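Local structure of UDP-glucose:anthocyanidin 3-O-glucosyltransferase (Clitoria ternatea, 4REL) at residues S120-V123 and A124-L127; M182-V185 and G186-T190; L196-L199 and G200-P204; L221-K224 and Y225-K229. The protein belongs to the GT-B glycosyltransferases, built from two Rossmann-like domains, each centred on a parallel beta-sheet. All blocks are in the same frame, centred on the assembly; numbering follows the deposited sequence. Where two conformers were deposited one is given.

In the fold
All four contacts are local, within continuous runs of chain: each is complete before the next begins, and none nests or crosses. Interaction 1 lies within helix 119-127, between strands 110-114 and 131-135. Interaction 2 closes a tight turn in the loop ahead of helix 191-197, and interaction 3 carries the chain from the end of that helix into helix 199-202, with Leu196 reaching KMP. Interaction 4 lies within helix 220-229, between strands 208-211 and 233-235. In space, interaction 3 is the link: it packs on interaction 1 through Val202 and Leu121, on interaction 2 through Asn197 and Met182, and on interaction 4 through Pro204 and Lys229.

Interaction 1 of 4, residues S120-V123 and A124-L127; sequences SLLV and AQTL
The amide end of Gln125 lies against the isobutyl group of Leu121, one turn earlier on the same helix. Among the apolar and mixed contacts this one is the most extensive: Gln125 NE2 comes to 3.6 Å from Leu121 CD1, and the two side chains meet at a slant. Both torsions contribute. Leu121 holds CG opposite its backbone N (chi1 168°), while the extended Gln125 chain, with CG beside its own N (chi1 -71°), folds back over the previous turn and brings Gln125 CG to 3.3 Å from Leu121 O. At the oxygen end of the amide, Gln125 OE1 is 4.0 Å from Leu122 CD2. Val123 and Leu127 run side by side in the same direction, joined more loosely by Val123 CG1 and Leu127 CD1 at 4.2 Å.

Backbone hydrogen bonds set this spacing. Ala124 N donates to Ser120 O at 2.9 Å, Gln125 N and Thr126 N bond in the same way to Leu121 O and Leu122 O, and Leu127 N reaches Val123 O at 3.1 Å.

The polar side-chain ends find partners beyond the two segments. Gln125 NE2 bonds to Gln205 OE1, which fixes the amide that Leu121 supports, and Ser120 OG is shared between Val117 O and Trp131 NE1. Thr126 OG1 has a weak bond with Arg94.

One side of the helix is buried, Val123 against helix 89-104 and Ala124 against Ile111 and Trp131. This is the connecting helix of a beta-alpha-beta crossover, from strand 110-114 to strand 131-135, the repeating element of a Rossmann-like domain.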
# COMPACT_ATOMS: atom_id res chain seq x y z
N SER A 120 -1.69 -9.73 17.62
CA SER A 120 -2.99 -9.22 18.04
C SER A 120 -4.09 -10.27 17.95
O SER A 120 -5.13 -10.14 18.59
CB SER A 120 -3.37 -7.93 17.29
OG SER A 120 -3.61 -8.18 15.92
N LEU A 121 -3.87 -11.32 17.16
CA LEU A 121 -4.83 -12.42 17.14
C LEU A 121 -4.82 -13.15 18.48
O LEU A 121 -5.88 -13.54 18.99
CB LEU A 121 -4.55 -13.38 15.98
CG LEU A 121 -5.30 -14.72 16.01
CD1 LEU A 121 -6.81 -14.55 15.93
CD2 LEU A 121 -4.80 -15.60 14.86
N LEU A 122 -3.63 -13.33 19.05
CA LEU A 122 -3.50 -13.95 20.36
C LEU A 122 -4.23 -13.12 21.40
O LEU A 122 -4.88 -13.66 22.31
CB LEU A 122 -2.03 -14.09 20.76
CG LEU A 122 -1.13 -14.98 19.93
CD1 LEU A 122 0.30 -14.92 20.46
CD2 LEU A 122 -1.66 -16.40 19.94
N VAL A 123 -4.12 -11.80 21.26
CA VAL A 123 -4.78 -10.87 22.18
C VAL A 123 -6.30 -11.03 22.06
O VAL A 123 -7.01 -11.10 23.06
CB VAL A 123 -4.37 -9.40 21.89
CG1 VAL A 123 -5.21 -8.42 22.71
CG2 VAL A 123 -2.90 -9.20 22.19
N ALA A 124 -6.79 -11.09 20.83
CA ALA A 124 -8.22 -11.25 20.60
C ALA A 124 -8.71 -12.58 21.17
O ALA A 124 -9.78 -12.65 21.77
CB ALA A 124 -8.55 -11.15 19.12
N GLN A 125 -7.91 -13.63 21.00
CA GLN A 125 -8.31 -14.94 21.50
C GLN A 125 -8.35 -14.98 23.03
O GLN A 125 -9.25 -15.59 23.62
CB GLN A 125 -7.41 -16.04 20.91
CG GLN A 125 -7.67 -16.27 19.42
CD GLN A 125 -6.61 -17.13 18.77
OE1 GLN A 125 -5.51 -17.28 19.30
NE2 GLN A 125 -6.93 -17.69 17.61
N THR A 126 -7.40 -14.31 23.66
CA THR A 126 -7.37 -14.18 25.11
C THR A 126 -8.61 -13.46 25.65
O THR A 126 -9.19 -13.86 26.68
CB THR A 126 -6.10 -13.44 25.55
OG1 THR A 126 -4.97 -14.29 25.33
CG2 THR A 126 -6.18 -13.08 27.02
N LEU A 127 -9.03 -12.41 24.95
CA LEU A 127 -10.21 -11.63 25.36
C LEU A 127 -11.51 -12.29 24.91
O LEU A 127 -12.61 -11.85 25.32
CB LEU A 127 -10.12 -10.22 24.78
CG LEU A 127 -8.93 -9.37 25.23
CD1 LEU A 127 -8.93 -8.04 24.51
CD2 LEU A 127 -8.96 -9.17 26.76

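Interaction 2 of 4, residues M182-V185 and G186-T190; sequences MLDV and GEKET
Asp184 and Lys188 meet through their aliphatic parts, Asp184 CB lying 3.8 Å from Lys188 CB, the side chains slanting past each other. Their charged ends do not pair, Asp184 OD1 and Lys188 NZ staying 4.7 Å apart. Glu189 adds a mixed contact: its CG packs 3.2 Å from Asp184 O and alongside Val185 CA.

No direct hydrogen bond crosses from 182-185 to 186-190; the two that shape the turn lie within 186-190. Glu189 N donates to Gly186 O at 2.9 Å, closing a type I turn with Glu187 and Lys188 at its corners. Glu189 OE1 accepts Gly186 N, also at 2.9 Å, on its anti lone pair, the one facing away from the other carboxylate oxygen. The extended Glu189 chain, with CG beside its backbone N (chi1 -60°), brings the carboxylate back to the start of the turn, so Gly186 and Glu189 are tied twice. At Gly186 phi is 83° and psi -139°, where a side chain would jam against Val185 O, a conformation suited to a residue without one.

Water joins the two segments: it donates to Asp184 OD2 at 2.9 Å and to Lys188 O at 2.7 Å. Asp184 OD1 is bound by Gln180 NE2; each oxygen of this carboxylate therefore has a partner.

The turn lies at the surface between helices 148-157 and 191-197. Leu183 packs on helix 148-157, Arg152 of that helix bonds to Met182 O, and Thr190 is the N-cap of helix 191-197, its OG1 capping a backbone N, while its own N bonds to Ser193 OG.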
# COMPACT_ATOMS: atom_id res chain seq x y z
N MET A 182 9.72 -14.30 1.34
CA MET A 182 9.01 -15.55 1.60
C MET A 182 9.82 -16.76 1.17
O MET A 182 9.47 -17.89 1.52
CB MET A 182 7.59 -15.55 1.00
CG MET A 182 7.49 -15.75 -0.49
SD MET A 182 5.75 -15.92 -0.99
CE MET A 182 5.30 -17.41 -0.13
N LEU A 183 10.90 -16.51 0.45
CA LEU A 183 11.80 -17.56 0.00
C LEU A 183 12.99 -17.78 0.94
O LEU A 183 13.56 -18.87 0.98
CB LEU A 183 12.32 -17.25 -1.40
CG LEU A 183 11.30 -17.06 -2.53
CD1 LEU A 183 12.03 -16.82 -3.84
CD2 LEU A 183 10.37 -18.26 -2.64
N ASP A 184 13.38 -16.73 1.68
CA ASP A 184 14.58 -16.79 2.53
C ASP A 184 14.45 -17.87 3.60
O ASP A 184 13.43 -17.96 4.27
CB ASP A 184 14.83 -15.45 3.22
CG ASP A 184 15.34 -14.38 2.27
OD1 ASP A 184 15.97 -14.72 1.25
OD2 ASP A 184 15.10 -13.19 2.56
N VAL A 185 15.48 -18.70 3.73
CA VAL A 185 15.53 -19.71 4.78
C VAL A 185 16.84 -19.59 5.56
O VAL A 185 17.87 -19.21 5.00
CB VAL A 185 15.40 -21.15 4.20
CG1 VAL A 185 13.99 -21.38 3.67
CG2 VAL A 185 16.44 -21.38 3.11
N GLY A 186 16.80 -19.89 6.85
CA GLY A 186 18.00 -19.83 7.67
C GLY A 186 18.33 -18.45 8.19
O GLY A 186 17.45 -17.70 8.60
N GLU A 187 19.62 -18.11 8.17
CA GLU A 187 20.11 -16.83 8.69
C GLU A 187 19.46 -15.63 8.01
O GLU A 187 19.31 -14.57 8.62
CB GLU A 187 21.64 -16.76 8.54
CG GLU A 187 22.31 -15.51 9.15
CD GLU A 187 22.48 -14.38 8.14
OE1 GLU A 187 22.74 -14.66 6.95
OE2 GLU A 187 22.35 -13.20 8.55
N LYS A 188 19.06 -15.79 6.75
CA LYS A 188 18.41 -14.71 6.01
C LYS A 188 17.01 -14.40 6.55
O LYS A 188 16.50 -13.29 6.35
CB LYS A 188 18.36 -15.03 4.51
CG LYS A 188 19.60 -14.60 3.72
CD LYS A 188 19.55 -15.15 2.29
CE LYS A 188 20.67 -14.60 1.42
NZ LYS A 188 20.40 -13.21 0.96
N GLU A 189 16.38 -15.37 7.22
CA GLU A 189 15.02 -15.17 7.75
C GLU A 189 15.03 -14.13 8.85
O GLU A 189 15.98 -14.02 9.62
CB GLU A 189 14.44 -16.46 8.33
CG GLU A 189 14.31 -17.59 7.34
CD GLU A 189 13.57 -18.78 7.92
OE1 GLU A 189 14.14 -19.89 7.92
OE2 GLU A 189 12.42 -18.59 8.36
N THR A 190 13.96 -13.35 8.93
CA THR A 190 13.86 -12.33 9.96
C THR A 190 12.56 -12.55 10.71
O THR A 190 11.70 -13.29 10.24
CB THR A 190 13.88 -10.92 9.36
OG1 THR A 190 12.75 -10.77 8.48
CG2 THR A 190 15.18 -10.67 8.58
O HOH W 1 14.09 -12.71 5.24

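Interaction 3 of 4, residues L196-L199 and G200-P204; sequences LNSL and GVVLP. With KMP (3,5,7-trihydroxy-2-(4-hydroxyphenyl)-4H-chromen-4-one), chain B.
Leu199 and Leu203 lean across each other one turn apart, with Leu199 CD2 4.0 Å from Leu203 CG. Both isobutyl groups branch beside their own backbone N, Leu203 with chi1 -67°, a setting that brings Leu203 CG to 3.3 Å from Leu199 O. The same oxygen accepts Leu203 N at 2.8 Å in a nearly straight bond, so backbone and side chain of Leu203 close on one carbonyl.

Ser198 and Val202 form the next pair. Val202 points its CB back toward the earlier segment, and its CG2 lies 3.6 Å from Ser198 OG. That hydroxyl, in the position between N and carbonyl carbon, is bonded to Thr195 O. Ser198 O is gripped twice: Val202 N arrives in the carbonyl plane at 2.9 Å, whereas Val201 N, at 3.0 Å, approaches from well above it. A water donates to Asn197 O at 2.8 Å and is weakly bound by Val201 N, bridging the break between helices.

Leu196 turns away from this group. Its CD2 stands above the face of the fused benzene ring of KMP that bears two hydroxyls (C1 to C6), 3.5 Å from KMP C6, supplying one apolar patch of the ligand pocket; KMP is also hydrogen-bonded to His17 and Asp181.

The segment thus carries the chain from the end of helix 191-197 through Ser198 into short helix 199-202 and a 3-10 turn. Leu199, Val202 and Leu203 rest on Trp135, Trp131 and Ala133 of strand 131-135, while Asn197 touches Ile148 and Arg152 of helix 148-157.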
# COMPACT_ATOMS: atom_id res chain seq x y z
N LEU A 196 5.21 -12.82 8.31
CA LEU A 196 4.48 -12.87 7.04
C LEU A 196 4.22 -14.31 6.63
O LEU A 196 3.11 -14.65 6.20
CB LEU A 196 5.22 -12.09 5.94
CG LEU A 196 4.75 -10.63 5.78
CD1 LEU A 196 4.80 -9.86 7.10
CD2 LEU A 196 5.55 -9.91 4.73
N ASN A 197 5.20 -15.18 6.79
CA ASN A 197 5.02 -16.57 6.38
C ASN A 197 4.00 -17.34 7.21
O ASN A 197 3.60 -18.43 6.83
CB ASN A 197 6.35 -17.31 6.39
CG ASN A 197 7.26 -16.85 5.28
OD1 ASN A 197 8.48 -16.96 5.38
ND2 ASN A 197 6.66 -16.32 4.22
N SER A 198 3.59 -16.78 8.34
CA SER A 198 2.58 -17.42 9.18
C SER A 198 1.16 -17.02 8.77
O SER A 198 0.19 -17.51 9.34
CB SER A 198 2.78 -17.07 10.66
OG SER A 198 2.35 -15.74 10.95
N LEU A 199 1.05 -16.12 7.79
CA LEU A 199 -0.28 -15.58 7.45
C LEU A 199 -1.28 -16.63 6.94
O LEU A 199 -2.48 -16.48 7.13
CB LEU A 199 -0.14 -14.43 6.44
CG LEU A 199 0.35 -13.11 7.01
CD1 LEU A 199 0.72 -12.18 5.86
CD2 LEU A 199 -0.71 -12.46 7.92
N GLY A 200 -0.78 -17.68 6.29
CA GLY A 200 -1.64 -18.74 5.82
C GLY A 200 -2.38 -19.43 6.95
O GLY A 200 -3.53 -19.86 6.79
N VAL A 201 -1.73 -19.52 8.10
CA VAL A 201 -2.35 -20.15 9.26
C VAL A 201 -3.12 -19.11 10.08
O VAL A 201 -4.16 -19.41 10.68
CB VAL A 201 -1.29 -20.83 10.14
CG1 VAL A 201 -1.90 -21.30 11.45
CG2 VAL A 201 -0.70 -22.01 9.40
N VAL A 202 -2.60 -17.89 10.11
CA VAL A 202 -3.20 -16.81 10.90
C VAL A 202 -4.53 -16.31 10.32
O VAL A 202 -5.53 -16.22 11.03
CB VAL A 202 -2.21 -15.63 11.09
CG1 VAL A 202 -2.94 -14.37 11.61
CG2 VAL A 202 -1.09 -16.02 12.04
N LEU A 203 -4.54 -15.99 9.03
CA LEU A 203 -5.71 -15.33 8.42
C LEU A 203 -7.06 -16.09 8.48
O LEU A 203 -8.11 -15.45 8.63
CB LEU A 203 -5.40 -14.88 6.99
CG LEU A 203 -4.37 -13.75 6.88
CD1 LEU A 203 -4.02 -13.50 5.43
CD2 LEU A 203 -4.92 -12.48 7.52
N PRO A 204 -7.05 -17.43 8.36
CA PRO A 204 -8.35 -18.11 8.48
C PRO A 204 -8.96 -18.02 9.88
O PRO A 204 -10.14 -18.37 10.07
CB PRO A 204 -8.00 -19.57 8.14
CG PRO A 204 -6.83 -19.45 7.21
CD PRO A 204 -6.02 -18.34 7.83
C1 KMP B . 5.73 -8.52 1.34
C2 KMP B . 4.84 -7.47 1.50
C3 KMP B . 5.27 -6.27 2.25
C4 KMP B . 6.63 -6.22 2.82
C5 KMP B . 7.45 -7.33 2.61
C6 KMP B . 7.01 -8.44 1.90
C9 KMP B . 4.36 -5.12 2.44
C10 KMP B . 4.87 -3.96 3.21
C11 KMP B . 6.27 -4.02 3.75
C14 KMP B . 6.87 -2.89 4.54
C15 KMP B . 6.10 -1.85 5.05
C16 KMP B . 6.69 -0.82 5.77
C17 KMP B . 8.06 -0.83 5.98
C18 KMP B . 8.83 -1.86 5.48
C19 KMP B . 8.24 -2.89 4.76
O12 KMP B . 7.06 -5.12 3.52
O13 KMP B . 3.20 -5.13 1.97
O24 KMP B . 8.63 0.19 6.69
O27 KMP B . 4.05 -2.89 3.39
O29 KMP B . 7.86 -9.49 1.73
O30 KMP B . 3.59 -7.52 0.97
O HOH W 2 1.28 -19.93 7.11

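Interaction 4 of 4, residues L221-K224 and Y225-K229; sequences LFVK and YMRSK
Leu221 meets Tyr225 through its carbonyl: Tyr225 N donates to Leu221 O at 2.8 Å, and Tyr225 CB lies against the same oxygen. From there the phenol leads away from the earlier turn, and its OH bonds to Asn147 ND2 while Lys229 CG lies over one face of the ring, toward the rim.

Phe222 makes the main side-chain contact. Its ring, placed with CG opposite the backbone N (chi1 157°), reaches forward to Met226, and Phe222 CE1 approaches Met226 CG to 3.4 Å. The methionine chain is bent at chi2 and chi3, which keeps the sulfur near the ring: Met226 SD is 5.0 Å from the Phe222 centroid, 49° off the ring normal, an oblique Met-aromatic contact. The backbone bond from Met226 N to Phe222 O links the same two residues.

Val223 runs alongside Arg227, both pointing the same way, with Val223 CG1 3.5 Å from Arg227 NE. The guanidinium lies obliquely to this methyl in the conformer described, one of two for Arg227, and its NH1 bonds to Leu233 O.

Lys224 contributes mainly backbone: Lys224 O accepts Ser228 N at 3.1 Å, in a more bent bond than those of the earlier turns. Nearby, Ser228 OG donates to Tyr225 O at 2.6 Å, adding a side-chain bond.

The contact combines apolar packing with a few directed polar bonds. Phe222, Val223 and Met226 meet strand 233-235 with apolar surface, Arg227 joins Val223 there through Leu233 O, and this bond and that of Tyr225 to Asn147 would be expected to limit how the helix can turn.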
# COMPACT_ATOMS: atom_id res chain seq x y z
N LEU A 221 -11.56 -15.31 -10.03
CA LEU A 221 -11.11 -16.60 -9.49
C LEU A 221 -10.23 -16.45 -8.26
O LEU A 221 -10.30 -17.26 -7.34
CB LEU A 221 -10.37 -17.42 -10.55
CG LEU A 221 -11.19 -18.49 -11.25
CD1 LEU A 221 -12.38 -17.88 -11.97
CD2 LEU A 221 -10.31 -19.29 -12.21
N PHE A 222 -9.38 -15.42 -8.24
CA PHE A 222 -8.61 -15.12 -7.05
C PHE A 222 -9.56 -14.80 -5.89
O PHE A 222 -9.35 -15.25 -4.76
CB PHE A 222 -7.63 -13.96 -7.28
CG PHE A 222 -7.23 -13.25 -6.02
CD1 PHE A 222 -6.26 -13.78 -5.19
CD2 PHE A 222 -7.85 -12.06 -5.65
CE1 PHE A 222 -5.90 -13.12 -4.00
CE2 PHE A 222 -7.50 -11.41 -4.48
CZ PHE A 222 -6.53 -11.94 -3.66
N VAL A 223 -10.61 -14.02 -6.17
CA VAL A 223 -11.53 -13.62 -5.13
C VAL A 223 -12.23 -14.86 -4.59
O VAL A 223 -12.32 -15.03 -3.38
CB VAL A 223 -12.56 -12.58 -5.62
CG1 VAL A 223 -13.59 -12.29 -4.54
CG2 VAL A 223 -11.84 -11.30 -6.06
N LYS A 224 -12.69 -15.73 -5.49
CA LYS A 224 -13.32 -16.98 -5.08
C LYS A 224 -12.37 -17.85 -4.28
O LYS A 224 -12.76 -18.42 -3.26
CB LYS A 224 -13.86 -17.77 -6.28
CG LYS A 224 -15.13 -17.18 -6.86
CD LYS A 224 -15.72 -18.13 -7.89
CE LYS A 224 -17.07 -17.62 -8.38
NZ LYS A 224 -17.72 -18.58 -9.31
N TYR A 225 -11.13 -17.96 -4.73
CA TYR A 225 -10.13 -18.72 -3.99
C TYR A 225 -9.96 -18.19 -2.56
O TYR A 225 -9.95 -18.97 -1.60
CB TYR A 225 -8.78 -18.71 -4.73
CG TYR A 225 -7.67 -19.43 -4.00
CD1 TYR A 225 -7.59 -20.82 -4.02
CD2 TYR A 225 -6.69 -18.73 -3.31
CE1 TYR A 225 -6.56 -21.48 -3.37
CE2 TYR A 225 -5.66 -19.38 -2.65
CZ TYR A 225 -5.61 -20.76 -2.69
OH TYR A 225 -4.59 -21.41 -2.05
N MET A 226 -9.85 -16.88 -2.40
CA MET A 226 -9.66 -16.34 -1.06
C MET A 226 -10.90 -16.54 -0.20
O MET A 226 -10.78 -16.76 1.00
CB MET A 226 -9.25 -14.87 -1.09
CG MET A 226 -7.86 -14.65 -1.67
SD MET A 226 -6.57 -15.61 -0.83
CE MET A 226 -6.99 -15.23 0.86
N ARG A 227 -12.08 -16.47 -0.79
CA ARG A 227 -13.31 -16.71 -0.03
C ARG A 227 -13.32 -18.13 0.53
O ARG A 227 -13.86 -18.38 1.60
CB ARG A 227 -14.56 -16.46 -0.87
CG ARG A 227 -14.75 -15.01 -1.26
CD ARG A 227 -16.15 -14.73 -1.80
NE ARG A 227 -16.21 -13.42 -2.44
CZ ARG A 227 -16.26 -12.27 -1.78
NH1 ARG A 227 -16.28 -12.25 -0.45
NH2 ARG A 227 -16.30 -11.12 -2.45
N SER A 228 -12.73 -19.05 -0.22
CA SER A 228 -12.70 -20.45 0.20
C SER A 228 -11.71 -20.69 1.34
O SER A 228 -11.75 -21.72 2.00
CB SER A 228 -12.35 -21.36 -0.98
OG SER A 228 -10.95 -21.37 -1.21
N LYS A 229 -10.83 -19.72 1.58
CA LYS A 229 -9.82 -19.86 2.63
C LYS A 229 -10.16 -19.12 3.91
O LYS A 229 -9.58 -19.41 4.96
CB LYS A 229 -8.47 -19.35 2.12
CG LYS A 229 -7.89 -20.15 0.96
CD LYS A 229 -7.51 -21.57 1.39
CE LYS A 229 -6.88 -22.35 0.25
NZ LYS A 229 -6.25 -23.63 0.71